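Side-chain contacts in epimerase domain-containing protein (Bacillus cereus HuA2-4, PDB 6ZLK), which interconverts UDP-glucuronic acid and UDP-galacturonic acid by inverting the sugar at C4, with bound NAD as its redox cofactor: residues I35-A40 with A83-R88; P182-R185 with A189-R192; V78-A83 with M104-L109. One frame throughout, in Å; residues are numbered along the deposited sequence.

All three contacts stand round the NAD and sugar-nucleotide sites of the epimerase, but at different depths. Interaction 1 joins two loops over the dinucleotide and is partly buried, with outward residues on the 35-40 side; it is wholly apolar. Interactions 2 and 3 are buried and polar at heart: each turns on a histidine ring, bonded to a backbone carbonyl in interaction 2 and to a threonine hydroxyl in interaction 3. Interactions 1 and 3 share Ala-83 and both touch NAD, since the 83-88 loop continues from the strand of interaction 3. Interaction 2 lies mainly on the substrate side, though its Arg-185 reaches NAD as well, and meets interaction 1 where Pro-85 packs on Arg-185.

Interaction 1: residues I35-A40 with A83-R88; sequences IGPTPA and AIPGVR. With NAD (nicotinamide-adenine-dinucleotide), chain E.
The pyrrolidine rings of Pro-37 and Pro-85 meet through their CD and CG corners rather than face on face, with Pro-37 CD 3.7 Å from Pro-85 CD. The flat group at the other end of the contact is the adenine of NAD. Ile-35 CD1 sits over one of its faces, 3.5 Å from NAD N7A and almost straight above that atom, while the methyl of Ala-82 lies against the other face. At the pyrophosphate, Pro-85 CG comes 3.7 Å from NAD O1A, so one proline ring touches both the opposite loop and the cofactor.

Between adenine and prolines, Ile-84 fills the seam. Its CD1 lies 3.6 Å from Gly-36 CA and 3.8 Å from Ile-35 CD1, and the two isoleucine side chains cross at about a right angle. In Ile-35, CG1 is tucked between the backbone N and the carbonyl carbon (chi1 64°); this turn sends CD1 both to the purine and to Ile-84. Gly-36, at a positive phi of 80°, presents its bare CA to the methyl. Behind Ile-84 stand Tyr-98 and Asn-101 of helix 96-113, and its backbone N is bonded to Asn-102 OD1.

No hydrogen bond links 35-40 to 83-88. The polar grip goes to the cofactor instead: Ile-35 N donates to NAD O2B at 2.9 Å (N-H...O 152°), and Asp-32, just after strand 27-31, is also bonded to NAD, as is usual at the end of the second strand of a Rossmann fold. The contact is therefore a dispersion-held closure of two loops across the dinucleotide; NAD is touched by both loops, which is consistent with the cofactor helping to hold them together.

Interaction 2: residues P182-R185 with A189-R192; sequences PRQR and AFHR. With UGA (uridine-5'-diphosphate-glucuronic acid), chain F.
Gln-184 and His-191 face each other with crossed roles: the glutamine side chain reaches the helix backbone, and the histidine side chain reaches the loop backbone. Gln-184 has CG opposite its backbone N (chi1 -168°) and an extended chain beyond, which carries OE1 to the first turn of helix 189-198. There OE1 takes a weak, bent bond from His-191 N at 3.0 Å and lies 3.3 Å from Phe-190 CB. The glutamine amide and the Phe-190 ring stand 61° apart, so they do not stack.

In return, His-191 ND1 donates to Gln-184 O at 2.9 Å. The bond is tilted at both ends, since ND1 stands well above the carbonyl plane and the oxygen somewhat out of the imidazole plane. His-191 CB also rests 3.4 Å from Arg-185 O, and its NE2 is bonded to Tyr-314 OH, so both ring nitrogens are engaged.

The other end of the amide, NE2, is bonded to Val-179 O and to a water. The same water accepts from Phe-190 N, sits over a face of the Phe-190 ring near its rim, and donates to UGA O2A at 2.7 Å. Ala-189 N donates to UGA O2A directly, at 3.1 Å. Farther along, Arg-192 NE gives an almost straight bond to the uracil, 2.8 Å from UGA O4 and in the guanidinium plane.

Arg-185 points its guanidinium from the loop to the sugar, NH2 donating to UGA O2' at 3.0 Å and NH1 to O3', while NH1 also forms a salt bridge with NAD O1N and NE one with Asp-187. Because Ala-189 N, at the start of helix 189-198, bonds the phosphate, the helix dipole probably adds a favourable field there, and Gln-184 and its water tie loop, helix and substrate into one polar network.

Interaction 3: residues V78-A83 with M104-L109; sequences VYHLAA and MVTQQL. With NAD (nicotinamide-adenine-dinucleotide), chain E.
His-80 extends its imidazole from the strand toward Thr-106 and Leu-109 because CG lies trans to the backbone N (chi1 175°). On the helix, Thr-106 OG1 is placed opposite its own carbonyl carbon, where it meets the ring in plane, at the edge: His-80 NE2 and Thr-106 OG1 are hydrogen-bonded at 3.0 Å, and either may be the donor. Leu-109 CD1 comes over one face, 3.5 Å from the centroid of the His-80 ring and 15° off its normal, a CH-pi contact shifted toward the ND1-CE1 side of the ring. Val-105 CG1 approaches obliquely, 3.8 Å from His-80 CE1.

His-80 ND1 is bonded to Thr-6 OG1, so the two nitrogens fix the rotation of the ring, and Thr-106 OG1 is also tied to Asn-102 O. The same two segments reach the cofactor: Leu-81 O accepts from NAD O3D at 2.9 Å, and Val-105 CG2 lies 3.5 Å from NAD N6A.

The contact packs the helix of a beta-alpha-beta crossover onto its first strand. Strand 78-80 and helix segment 104-109 run nearly antiparallel, their axes 11.3 Å apart. Strand 77-80 lies between strands 2-6 and 120-126 in the Rossmann sheet, and His-123 of strand 120-126 meets the His-80 ring, while Gln-107 of helix 96-113 bonds to Gly-92 of the second subunit.

Interaction 1: residues I35-A40 with A83-R88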
loop_
_atom_site.group_PDB
_atom_site.type_symbol
_atom_site.label_atom_id
_atom_site.label_comp_id
_atom_site.label_asym_id
_atom_site.label_seq_id
_atom_site.Cartn_x
_atom_site.Cartn_y
_atom_site.Cartn_z
ATOM N N ILE A 35 2.852 -22.042 -0.322
ATOM C CA ILE A 35 2.020 -21.433 0.739
ATOM C C ILE A 35 0.723 -20.886 0.119
ATOM O O ILE A 35 0.423 -21.155 -1.057
ATOM C CB ILE A 35 2.809 -20.371 1.525
ATOM C CG1 ILE A 35 3.199 -19.189 0.621
ATOM C CG2 ILE A 35 4.014 -21.062 2.139
ATOM C CD1 ILE A 35 3.673 -17.960 1.364
ATOM N N GLY A 36 -0.052 -20.191 0.922
ATOM C CA GLY A 36 -1.342 -19.651 0.549
ATOM C C GLY A 36 -2.461 -20.692 0.606
ATOM O O GLY A 36 -2.372 -21.737 1.234
ATOM N N PRO A 37 -3.590 -20.409 -0.033
ATOM C CA PRO A 37 -4.796 -21.192 0.232
ATOM C C PRO A 37 -4.843 -22.589 -0.388
ATOM O O PRO A 37 -5.591 -23.406 0.101
ATOM C CB PRO A 37 -5.903 -20.272 -0.290
ATOM C CG PRO A 37 -5.219 -19.445 -1.390
ATOM C CD PRO A 37 -3.841 -19.196 -0.850
ATOM N N THR A 38 -4.085 -22.837 -1.442
ATOM C CA THR A 38 -4.112 -24.142 -2.132
ATOM C C THR A 38 -3.131 -25.056 -1.432
ATOM O O THR A 38 -1.977 -24.732 -1.305
ATOM C CB THR A 38 -3.751 -24.038 -3.606
ATOM O OG1 THR A 38 -4.667 -23.042 -4.078
ATOM C CG2 THR A 38 -3.893 -25.378 -4.281
ATOM N N PRO A 39 -3.575 -26.233 -0.936
ATOM C CA PRO A 39 -2.620 -27.149 -0.333
ATOM C C PRO A 39 -1.599 -27.622 -1.373
ATOM O O PRO A 39 -1.909 -27.752 -2.566
ATOM C CB PRO A 39 -3.491 -28.286 0.199
ATOM C CG PRO A 39 -4.809 -28.171 -0.521
ATOM C CD PRO A 39 -4.956 -26.727 -0.950
ATOM N N ALA A 40 -0.397 -27.971 -0.896
ATOM C CA ALA A 40 0.773 -28.330 -1.731
ATOM C C ALA A 40 0.481 -29.576 -2.534
ATOM O O ALA A 40 1.038 -29.763 -3.638
ATOM C CB ALA A 40 1.984 -28.565 -0.892
ATOM N N ALA A 83 2.234 -14.396 -4.474
ATOM C CA ALA A 83 1.405 -13.567 -3.619
ATOM C C ALA A 83 0.552 -14.476 -2.763
ATOM O O ALA A 83 0.483 -15.708 -3.065
ATOM C CB ALA A 83 0.534 -12.704 -4.461
ATOM N N ILE A 84 -0.079 -13.870 -1.784
ATOM C CA ILE A 84 -1.202 -14.498 -1.057
ATOM C C ILE A 84 -2.431 -13.847 -1.646
ATOM O O ILE A 84 -2.611 -12.634 -1.497
ATOM C CB ILE A 84 -1.109 -14.291 0.468
ATOM C CG1 ILE A 84 0.171 -14.923 1.001
ATOM C CG2 ILE A 84 -2.355 -14.915 1.100
ATOM C CD1 ILE A 84 0.253 -16.424 0.924
ATOM N N PRO A 85 -3.295 -14.616 -2.343
ATOM C CA PRO A 85 -4.500 -14.068 -2.938
ATOM C C PRO A 85 -5.669 -14.316 -1.978
ATOM O O PRO A 85 -5.542 -14.991 -0.987
ATOM C CB PRO A 85 -4.573 -14.887 -4.235
ATOM C CG PRO A 85 -4.221 -16.290 -3.770
ATOM C CD PRO A 85 -3.140 -16.043 -2.713
ATOM N N GLY A 86 -6.804 -13.771 -2.299
ATOM C CA GLY A 86 -8.021 -14.167 -1.566
ATOM C C GLY A 86 -8.549 -12.948 -0.852
ATOM O O GLY A 86 -7.966 -12.535 0.207
ATOM N N VAL A 87 -9.570 -12.353 -1.452
ATOM C CA VAL A 87 -10.197 -11.123 -0.935
ATOM C C VAL A 87 -10.733 -11.440 0.470
ATOM O O VAL A 87 -10.653 -10.615 1.348
ATOM C CB VAL A 87 -11.277 -10.654 -1.926
ATOM C CG1 VAL A 87 -12.207 -9.614 -1.335
ATOM C CG2 VAL A 87 -10.657 -10.177 -3.237
ATOM N N ARG A 88 -11.345 -12.606 0.656
ATOM C CA ARG A 88 -12.279 -12.791 1.791
ATOM C C ARG A 88 -11.522 -13.216 3.045
ATOM O O ARG A 88 -12.129 -13.204 4.136
ATOM C CB ARG A 88 -13.354 -13.810 1.383
ATOM C CG ARG A 88 -14.266 -13.285 0.279
ATOM C CD ARG A 88 -15.318 -14.308 -0.163
ATOM N NE ARG A 88 -14.774 -15.468 -0.853
ATOM C CZ ARG A 88 -14.428 -15.495 -2.145
ATOM N NH1 ARG A 88 -13.933 -16.600 -2.687
ATOM N NH2 ARG A 88 -14.604 -14.408 -2.885
HETATM P PA NAD E . -1.827 -19.151 -6.177
HETATM O O1A NAD E . -1.979 -19.031 -4.709
HETATM O O2A NAD E . -2.356 -20.363 -6.885
HETATM O O5B NAD E . -0.357 -18.896 -6.674
HETATM C C5B NAD E . 0.578 -18.015 -6.016
HETATM C C4B NAD E . 1.805 -18.798 -5.618
HETATM O O4B NAD E . 2.722 -17.891 -4.966
HETATM C C3B NAD E . 1.551 -19.941 -4.650
HETATM O O3B NAD E . 1.724 -21.226 -5.234
HETATM C C2B NAD E . 2.460 -19.612 -3.461
HETATM O O2B NAD E . 3.087 -20.724 -2.848
HETATM C C1B NAD E . 3.503 -18.686 -4.096
HETATM N N9A NAD E . 4.136 -17.768 -3.165
HETATM C C8A NAD E . 3.527 -16.877 -2.320
HETATM N N7A NAD E . 4.367 -16.185 -1.597
HETATM C C5A NAD E . 5.607 -16.720 -1.940
HETATM C C6A NAD E . 6.914 -16.463 -1.503
HETATM N N6A NAD E . 7.228 -15.604 -0.507
HETATM N N1A NAD E . 7.926 -17.138 -2.099
HETATM C C2A NAD E . 7.629 -18.030 -3.070
HETATM N N3A NAD E . 6.425 -18.401 -3.529
HETATM C C4A NAD E . 5.466 -17.692 -2.940
HETATM O O3 NAD E . -2.603 -17.862 -6.736
HETATM P PN NAD E . -3.062 -17.516 -8.268
HETATM O O1N NAD E . -4.518 -17.583 -8.293
HETATM O O2N NAD E . -2.234 -18.287 -9.173
HETATM O O5D NAD E . -2.609 -16.007 -8.351
HETATM C C5D NAD E . -1.412 -15.714 -8.971
HETATM C C4D NAD E . -1.274 -14.219 -9.002
HETATM O O4D NAD E . -2.346 -13.639 -9.767
HETATM C C3D NAD E . -1.296 -13.536 -7.626
HETATM O O3D NAD E . -0.344 -12.458 -7.609
HETATM C C2D NAD E . -2.696 -12.931 -7.539
HETATM O O2D NAD E . -2.749 -11.847 -6.606
HETATM C C1D NAD E . -2.917 -12.620 -9.016
HETATM N N1N NAD E . -4.315 -12.625 -9.417
HETATM C C2N NAD E . -5.028 -13.786 -9.461
HETATM C C3N NAD E . -6.325 -13.759 -9.834
HETATM C C7N NAD E . -7.163 -14.990 -9.824
HETATM O O7N NAD E . -8.314 -14.853 -10.197
HETATM N N7N NAD E . -6.606 -16.161 -9.482
HETATM C C4N NAD E . -6.896 -12.553 -10.281
HETATM C C5N NAD E . -6.204 -11.362 -10.087
HETATM C C6N NAD E . -4.899 -11.427 -9.706
#

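Interaction 2: residues P182-R185 with A189-R192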
loop_
_atom_site.group_PDB
_atom_site.type_symbol
_atom_site.label_atom_id
_atom_site.label_comp_id
_atom_site.label_asym_id
_atom_site.label_seq_id
_atom_site.Cartn_x
_atom_site.Cartn_y
_atom_site.Cartn_z
ATOM N N PRO A 182 -9.559 -24.813 -15.615
ATOM C CA PRO A 182 -8.837 -25.936 -15.041
ATOM C C PRO A 182 -7.733 -25.425 -14.123
ATOM O O PRO A 182 -7.052 -24.455 -14.505
ATOM C CB PRO A 182 -8.310 -26.664 -16.289
ATOM C CG PRO A 182 -9.292 -26.320 -17.347
ATOM C CD PRO A 182 -9.579 -24.858 -17.072
ATOM N N ARG A 183 -7.516 -26.068 -12.984
ATOM C CA ARG A 183 -6.473 -25.801 -11.941
ATOM C C ARG A 183 -6.864 -24.609 -11.081
ATOM O O ARG A 183 -6.081 -24.190 -10.253
ATOM C CB ARG A 183 -5.061 -25.617 -12.487
ATOM C CG ARG A 183 -4.596 -26.728 -13.401
ATOM C CD ARG A 183 -3.101 -26.491 -13.626
ATOM N NE ARG A 183 -2.750 -27.257 -14.778
ATOM C CZ ARG A 183 -1.646 -27.117 -15.455
ATOM N NH1 ARG A 183 -0.744 -26.213 -15.104
ATOM N NH2 ARG A 183 -1.428 -27.916 -16.474
ATOM N N GLN A 184 -8.033 -24.021 -11.312
ATOM C CA GLN A 184 -8.438 -22.879 -10.460
ATOM C C GLN A 184 -8.320 -23.211 -8.981
ATOM O O GLN A 184 -8.550 -24.327 -8.567
ATOM C CB GLN A 184 -9.845 -22.440 -10.771
ATOM C CG GLN A 184 -10.204 -21.126 -10.150
ATOM C CD GLN A 184 -11.668 -20.781 -10.196
ATOM O OE1 GLN A 184 -12.569 -21.609 -9.989
ATOM N NE2 GLN A 184 -11.943 -19.529 -10.509
ATOM N N ARG A 185 -7.839 -22.276 -8.192
ATOM C CA ARG A 185 -7.605 -22.525 -6.751
ATOM C C ARG A 185 -8.898 -23.044 -6.109
ATOM O O ARG A 185 -9.991 -22.536 -6.385
ATOM C CB ARG A 185 -7.133 -21.255 -6.022
ATOM C CG ARG A 185 -5.995 -20.476 -6.657
ATOM C CD ARG A 185 -5.450 -19.543 -5.610
ATOM N NE ARG A 185 -6.468 -18.739 -4.936
ATOM C CZ ARG A 185 -6.922 -17.528 -5.313
ATOM N NH1 ARG A 185 -6.409 -16.876 -6.342
ATOM N NH2 ARG A 185 -7.841 -16.922 -4.577
ATOM N N ALA A 189 -14.675 -19.260 -6.394
ATOM C CA ALA A 189 -16.099 -19.550 -6.496
ATOM C C ALA A 189 -16.335 -20.750 -7.398
ATOM O O ALA A 189 -17.130 -21.657 -7.032
ATOM C CB ALA A 189 -16.852 -18.376 -7.032
ATOM N N PHE A 190 -15.825 -20.754 -8.608
ATOM C CA PHE A 190 -16.257 -21.788 -9.568
ATOM C C PHE A 190 -15.828 -23.154 -9.065
ATOM O O PHE A 190 -16.591 -24.112 -9.239
ATOM C CB PHE A 190 -15.735 -21.525 -10.981
ATOM C CG PHE A 190 -16.319 -20.306 -11.661
ATOM C CD1 PHE A 190 -17.216 -19.466 -11.021
ATOM C CD2 PHE A 190 -15.919 -20.010 -12.949
ATOM C CE1 PHE A 190 -17.690 -18.336 -11.657
ATOM C CE2 PHE A 190 -16.405 -18.888 -13.592
ATOM C CZ PHE A 190 -17.325 -18.077 -12.951
ATOM N N HIS A 191 -14.636 -23.264 -8.529
ATOM C CA HIS A 191 -14.091 -24.534 -8.001
ATOM C C HIS A 191 -15.036 -25.000 -6.893
ATOM O O HIS A 191 -15.532 -26.149 -6.930
ATOM C CB HIS A 191 -12.700 -24.334 -7.484
ATOM C CG HIS A 191 -12.006 -25.597 -7.090
ATOM N ND1 HIS A 191 -10.749 -25.854 -7.545
ATOM C CD2 HIS A 191 -12.345 -26.619 -6.265
ATOM C CE1 HIS A 191 -10.345 -27.032 -7.056
ATOM N NE2 HIS A 191 -11.340 -27.519 -6.280
ATOM N N ARG A 192 -15.364 -24.117 -5.947
ATOM C CA ARG A 192 -16.288 -24.476 -4.836
ATOM C C ARG A 192 -17.638 -24.903 -5.370
ATOM O O ARG A 192 -18.172 -25.932 -4.870
ATOM C CB ARG A 192 -16.413 -23.352 -3.788
ATOM C CG ARG A 192 -15.132 -23.086 -3.029
ATOM C CD ARG A 192 -15.137 -21.819 -2.174
ATOM N NE ARG A 192 -16.370 -21.716 -1.381
ATOM C CZ ARG A 192 -16.544 -22.310 -0.213
ATOM N NH1 ARG A 192 -15.538 -22.973 0.340
ATOM N NH2 ARG A 192 -17.724 -22.250 0.397
HETATM C "C1'" UGA F . -10.476 -13.551 -7.573
HETATM C "C2'" UGA F . -9.226 -14.146 -6.943
HETATM O "O2'" UGA F . -9.638 -14.924 -5.825
HETATM C "C3'" UGA F . -8.247 -13.093 -6.482
HETATM O "O3'" UGA F . -7.027 -13.762 -6.152
HETATM C "C4'" UGA F . -7.999 -12.036 -7.545
HETATM O "O4'" UGA F . -7.208 -10.987 -6.973
HETATM C "C5'" UGA F . -9.337 -11.477 -8.054
HETATM O "O5'" UGA F . -10.154 -12.553 -8.524
HETATM C "C6'" UGA F . -9.265 -10.433 -9.182
HETATM O "O'P" UGA F . -8.383 -9.605 -9.192
HETATM O "O'Q" UGA F . -10.126 -10.411 -10.020
HETATM P PB UGA F . -12.880 -12.949 -6.702
HETATM O O1B UGA F . -13.323 -12.071 -7.794
HETATM O O2B UGA F . -13.350 -12.747 -5.305
HETATM O O3B UGA F . -11.292 -13.079 -6.521
HETATM O O3A UGA F . -13.188 -14.438 -7.187
HETATM P PA UGA F . -14.031 -15.688 -6.661
HETATM O O1A UGA F . -13.410 -16.163 -5.421
HETATM O O2A UGA F . -14.187 -16.594 -7.811
HETATM O O5D UGA F . -15.449 -15.016 -6.292
HETATM C C5D UGA F . -16.302 -14.425 -7.253
HETATM C C4D UGA F . -17.625 -14.164 -6.600
HETATM O O4D UGA F . -18.191 -15.396 -6.091
HETATM C C3D UGA F . -17.576 -13.201 -5.409
HETATM O O3D UGA F . -18.595 -12.236 -5.684
HETATM C C2D UGA F . -17.896 -14.068 -4.188
HETATM O O2D UGA F . -18.816 -13.410 -3.332
HETATM C C1D UGA F . -18.690 -15.223 -4.783
HETATM N N1 UGA F . -18.549 -16.500 -4.069
HETATM C C6 UGA F . -17.323 -17.057 -3.831
HETATM C C2 UGA F . -19.730 -17.173 -3.784
HETATM O O2 UGA F . -20.843 -16.696 -3.970
HETATM N N3 UGA F . -19.554 -18.415 -3.266
HETATM C C4 UGA F . -18.359 -19.040 -2.995
HETATM O O4 UGA F . -18.392 -20.157 -2.486
HETATM C C5 UGA F . -17.178 -18.273 -3.296
HETATM O O HOH W 1 -14.514 -18.287 -9.827
#

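Interaction 3: residues V78-A83 with M104-L109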
loop_
_atom_site.group_PDB
_atom_site.type_symbol
_atom_site.label_atom_id
_atom_site.label_comp_id
_atom_site.label_asym_id
_atom_site.label_seq_id
_atom_site.Cartn_x
_atom_site.Cartn_y
_atom_site.Cartn_z
ATOM N N VAL A 78 11.315 -11.167 -15.651
ATOM C CA VAL A 78 10.632 -11.659 -14.425
ATOM C C VAL A 78 9.143 -11.549 -14.595
ATOM O O VAL A 78 8.661 -10.520 -15.034
ATOM C CB VAL A 78 11.047 -10.897 -13.162
ATOM C CG1 VAL A 78 10.239 -11.417 -11.961
ATOM C CG2 VAL A 78 12.550 -10.984 -12.950
ATOM N N TYR A 79 8.444 -12.663 -14.428
ATOM C CA TYR A 79 6.994 -12.686 -14.203
ATOM C C TYR A 79 6.760 -12.865 -12.718
ATOM O O TYR A 79 7.062 -13.936 -12.157
ATOM C CB TYR A 79 6.320 -13.807 -14.961
ATOM C CG TYR A 79 6.054 -13.537 -16.404
ATOM C CD1 TYR A 79 5.000 -12.725 -16.812
ATOM C CD2 TYR A 79 6.763 -14.195 -17.387
ATOM C CE1 TYR A 79 4.734 -12.557 -18.158
ATOM C CE2 TYR A 79 6.502 -14.053 -18.725
ATOM C CZ TYR A 79 5.462 -13.228 -19.125
ATOM O OH TYR A 79 5.178 -13.137 -20.459
ATOM N N HIS A 80 6.253 -11.828 -12.074
ATOM C CA HIS A 80 6.105 -11.848 -10.610
ATOM C C HIS A 80 4.650 -12.149 -10.252
ATOM O O HIS A 80 3.786 -11.261 -10.215
ATOM C CB HIS A 80 6.670 -10.567 -10.002
ATOM C CG HIS A 80 6.409 -10.546 -8.561
ATOM N ND1 HIS A 80 6.545 -11.679 -7.772
ATOM C CD2 HIS A 80 6.127 -9.507 -7.735
ATOM C CE1 HIS A 80 6.262 -11.336 -6.521
ATOM N NE2 HIS A 80 6.032 -9.973 -6.459
ATOM N N LEU A 81 4.334 -13.420 -10.033
ATOM C CA LEU A 81 2.984 -13.859 -9.668
ATOM C C LEU A 81 2.889 -14.263 -8.194
ATOM O O LEU A 81 1.754 -14.440 -7.697
ATOM C CB LEU A 81 2.524 -15.023 -10.534
ATOM C CG LEU A 81 2.054 -14.635 -11.938
ATOM C CD1 LEU A 81 3.175 -14.262 -12.866
ATOM C CD2 LEU A 81 1.241 -15.758 -12.570
ATOM N N ALA A 82 4.008 -14.468 -7.512
ATOM C CA ALA A 82 3.947 -14.931 -6.100
ATOM C C ALA A 82 3.167 -13.924 -5.269
ATOM O O ALA A 82 3.413 -12.701 -5.428
ATOM C CB ALA A 82 5.299 -15.118 -5.512
ATOM N N ALA A 83 2.234 -14.396 -4.474
ATOM C CA ALA A 83 1.405 -13.567 -3.619
ATOM C C ALA A 83 0.552 -14.476 -2.763
ATOM O O ALA A 83 0.483 -15.708 -3.065
ATOM C CB ALA A 83 0.534 -12.704 -4.461
ATOM N N MET A 104 6.581 -7.081 1.028
ATOM C CA MET A 104 8.027 -7.272 1.295
ATOM C C MET A 104 8.662 -8.086 0.161
ATOM O O MET A 104 9.757 -7.740 -0.305
ATOM C CB MET A 104 8.310 -7.962 2.636
ATOM C CG MET A 104 8.087 -7.100 3.823
ATOM S SD MET A 104 9.233 -5.710 3.861
ATOM C CE MET A 104 10.821 -6.354 3.389
ATOM N N VAL A 105 8.007 -9.118 -0.346
ATOM C CA VAL A 105 8.560 -9.924 -1.458
ATOM C C VAL A 105 8.775 -9.040 -2.691
ATOM O O VAL A 105 9.788 -9.145 -3.362
ATOM C CB VAL A 105 7.620 -11.112 -1.742
ATOM C CG1 VAL A 105 7.820 -11.681 -3.123
ATOM C CG2 VAL A 105 7.874 -12.196 -0.715
ATOM N N THR A 106 7.818 -8.195 -2.994
ATOM C CA THR A 106 7.905 -7.352 -4.192
ATOM C C THR A 106 9.073 -6.374 -4.020
ATOM O O THR A 106 9.871 -6.217 -4.960
ATOM C CB THR A 106 6.586 -6.626 -4.454
ATOM O OG1 THR A 106 5.546 -7.585 -4.704
ATOM C CG2 THR A 106 6.651 -5.712 -5.648
ATOM N N GLN A 107 9.186 -5.789 -2.849
ATOM C CA GLN A 107 10.312 -4.856 -2.606
ATOM C C GLN A 107 11.635 -5.610 -2.782
ATOM O O GLN A 107 12.572 -5.046 -3.384
ATOM C CB GLN A 107 10.213 -4.194 -1.243
ATOM C CG GLN A 107 11.269 -3.115 -1.050
ATOM C CD GLN A 107 12.382 -3.529 -0.134
ATOM O OE1 GLN A 107 12.481 -4.681 0.261
ATOM N NE2 GLN A 107 13.255 -2.572 0.163
ATOM N N GLN A 108 11.776 -6.787 -2.204
ATOM C CA GLN A 108 13.066 -7.498 -2.292
ATOM C C GLN A 108 13.404 -7.838 -3.757
ATOM O O GLN A 108 14.588 -7.743 -4.155
ATOM C CB GLN A 108 13.037 -8.770 -1.448
ATOM C CG GLN A 108 13.014 -8.499 0.051
ATOM C CD GLN A 108 13.719 -9.614 0.811
ATOM O OE1 GLN A 108 14.001 -10.692 0.295
ATOM N NE2 GLN A 108 13.971 -9.382 2.085
ATOM N N LEU A 109 12.436 -8.301 -4.518
ATOM C CA LEU A 109 12.661 -8.583 -5.958
ATOM C C LEU A 109 13.103 -7.310 -6.671
ATOM O O LEU A 109 14.085 -7.368 -7.399
ATOM C CB LEU A 109 11.417 -9.153 -6.604
ATOM C CG LEU A 109 11.102 -10.584 -6.221
ATOM C CD1 LEU A 109 9.742 -10.914 -6.741
ATOM C CD2 LEU A 109 12.131 -11.564 -6.807
HETATM P PA NAD E . -1.827 -19.151 -6.177
HETATM O O1A NAD E . -1.979 -19.031 -4.709
HETATM O O2A NAD E . -2.356 -20.363 -6.885
HETATM O O5B NAD E . -0.357 -18.896 -6.674
HETATM C C5B NAD E . 0.578 -18.015 -6.016
HETATM C C4B NAD E . 1.805 -18.798 -5.618
HETATM O O4B NAD E . 2.722 -17.891 -4.966
HETATM C C3B NAD E . 1.551 -19.941 -4.650
HETATM O O3B NAD E . 1.724 -21.226 -5.234
HETATM C C2B NAD E . 2.460 -19.612 -3.461
HETATM O O2B NAD E . 3.087 -20.724 -2.848
HETATM C C1B NAD E . 3.503 -18.686 -4.096
HETATM N N9A NAD E . 4.136 -17.768 -3.165
HETATM C C8A NAD E . 3.527 -16.877 -2.320
HETATM N N7A NAD E . 4.367 -16.185 -1.597
HETATM C C5A NAD E . 5.607 -16.720 -1.940
HETATM C C6A NAD E . 6.914 -16.463 -1.503
HETATM N N6A NAD E . 7.228 -15.604 -0.507
HETATM N N1A NAD E . 7.926 -17.138 -2.099
HETATM C C2A NAD E . 7.629 -18.030 -3.070
HETATM N N3A NAD E . 6.425 -18.401 -3.529
HETATM C C4A NAD E . 5.466 -17.692 -2.940
HETATM O O3 NAD E . -2.603 -17.862 -6.736
HETATM P PN NAD E . -3.062 -17.516 -8.268
HETATM O O1N NAD E . -4.518 -17.583 -8.293
HETATM O O2N NAD E . -2.234 -18.287 -9.173
HETATM O O5D NAD E . -2.609 -16.007 -8.351
HETATM C C5D NAD E . -1.412 -15.714 -8.971
HETATM C C4D NAD E . -1.274 -14.219 -9.002
HETATM O O4D NAD E . -2.346 -13.639 -9.767
HETATM C C3D NAD E . -1.296 -13.536 -7.626
HETATM O O3D NAD E . -0.344 -12.458 -7.609
HETATM C C2D NAD E . -2.696 -12.931 -7.539
HETATM O O2D NAD E . -2.749 -11.847 -6.606
HETATM C C1D NAD E . -2.917 -12.620 -9.016
HETATM N N1N NAD E . -4.315 -12.625 -9.417
HETATM C C2N NAD E . -5.028 -13.786 -9.461
HETATM C C3N NAD E . -6.325 -13.759 -9.834
HETATM C C7N NAD E . -7.163 -14.990 -9.824
HETATM O O7N NAD E . -8.314 -14.853 -10.197
HETATM N N7N NAD E . -6.606 -16.161 -9.482
HETATM C C4N NAD E . -6.896 -12.553 -10.281
HETATM C C5N NAD E . -6.204 -11.362 -10.087
HETATM C C6N NAD E . -4.899 -11.427 -9.706
#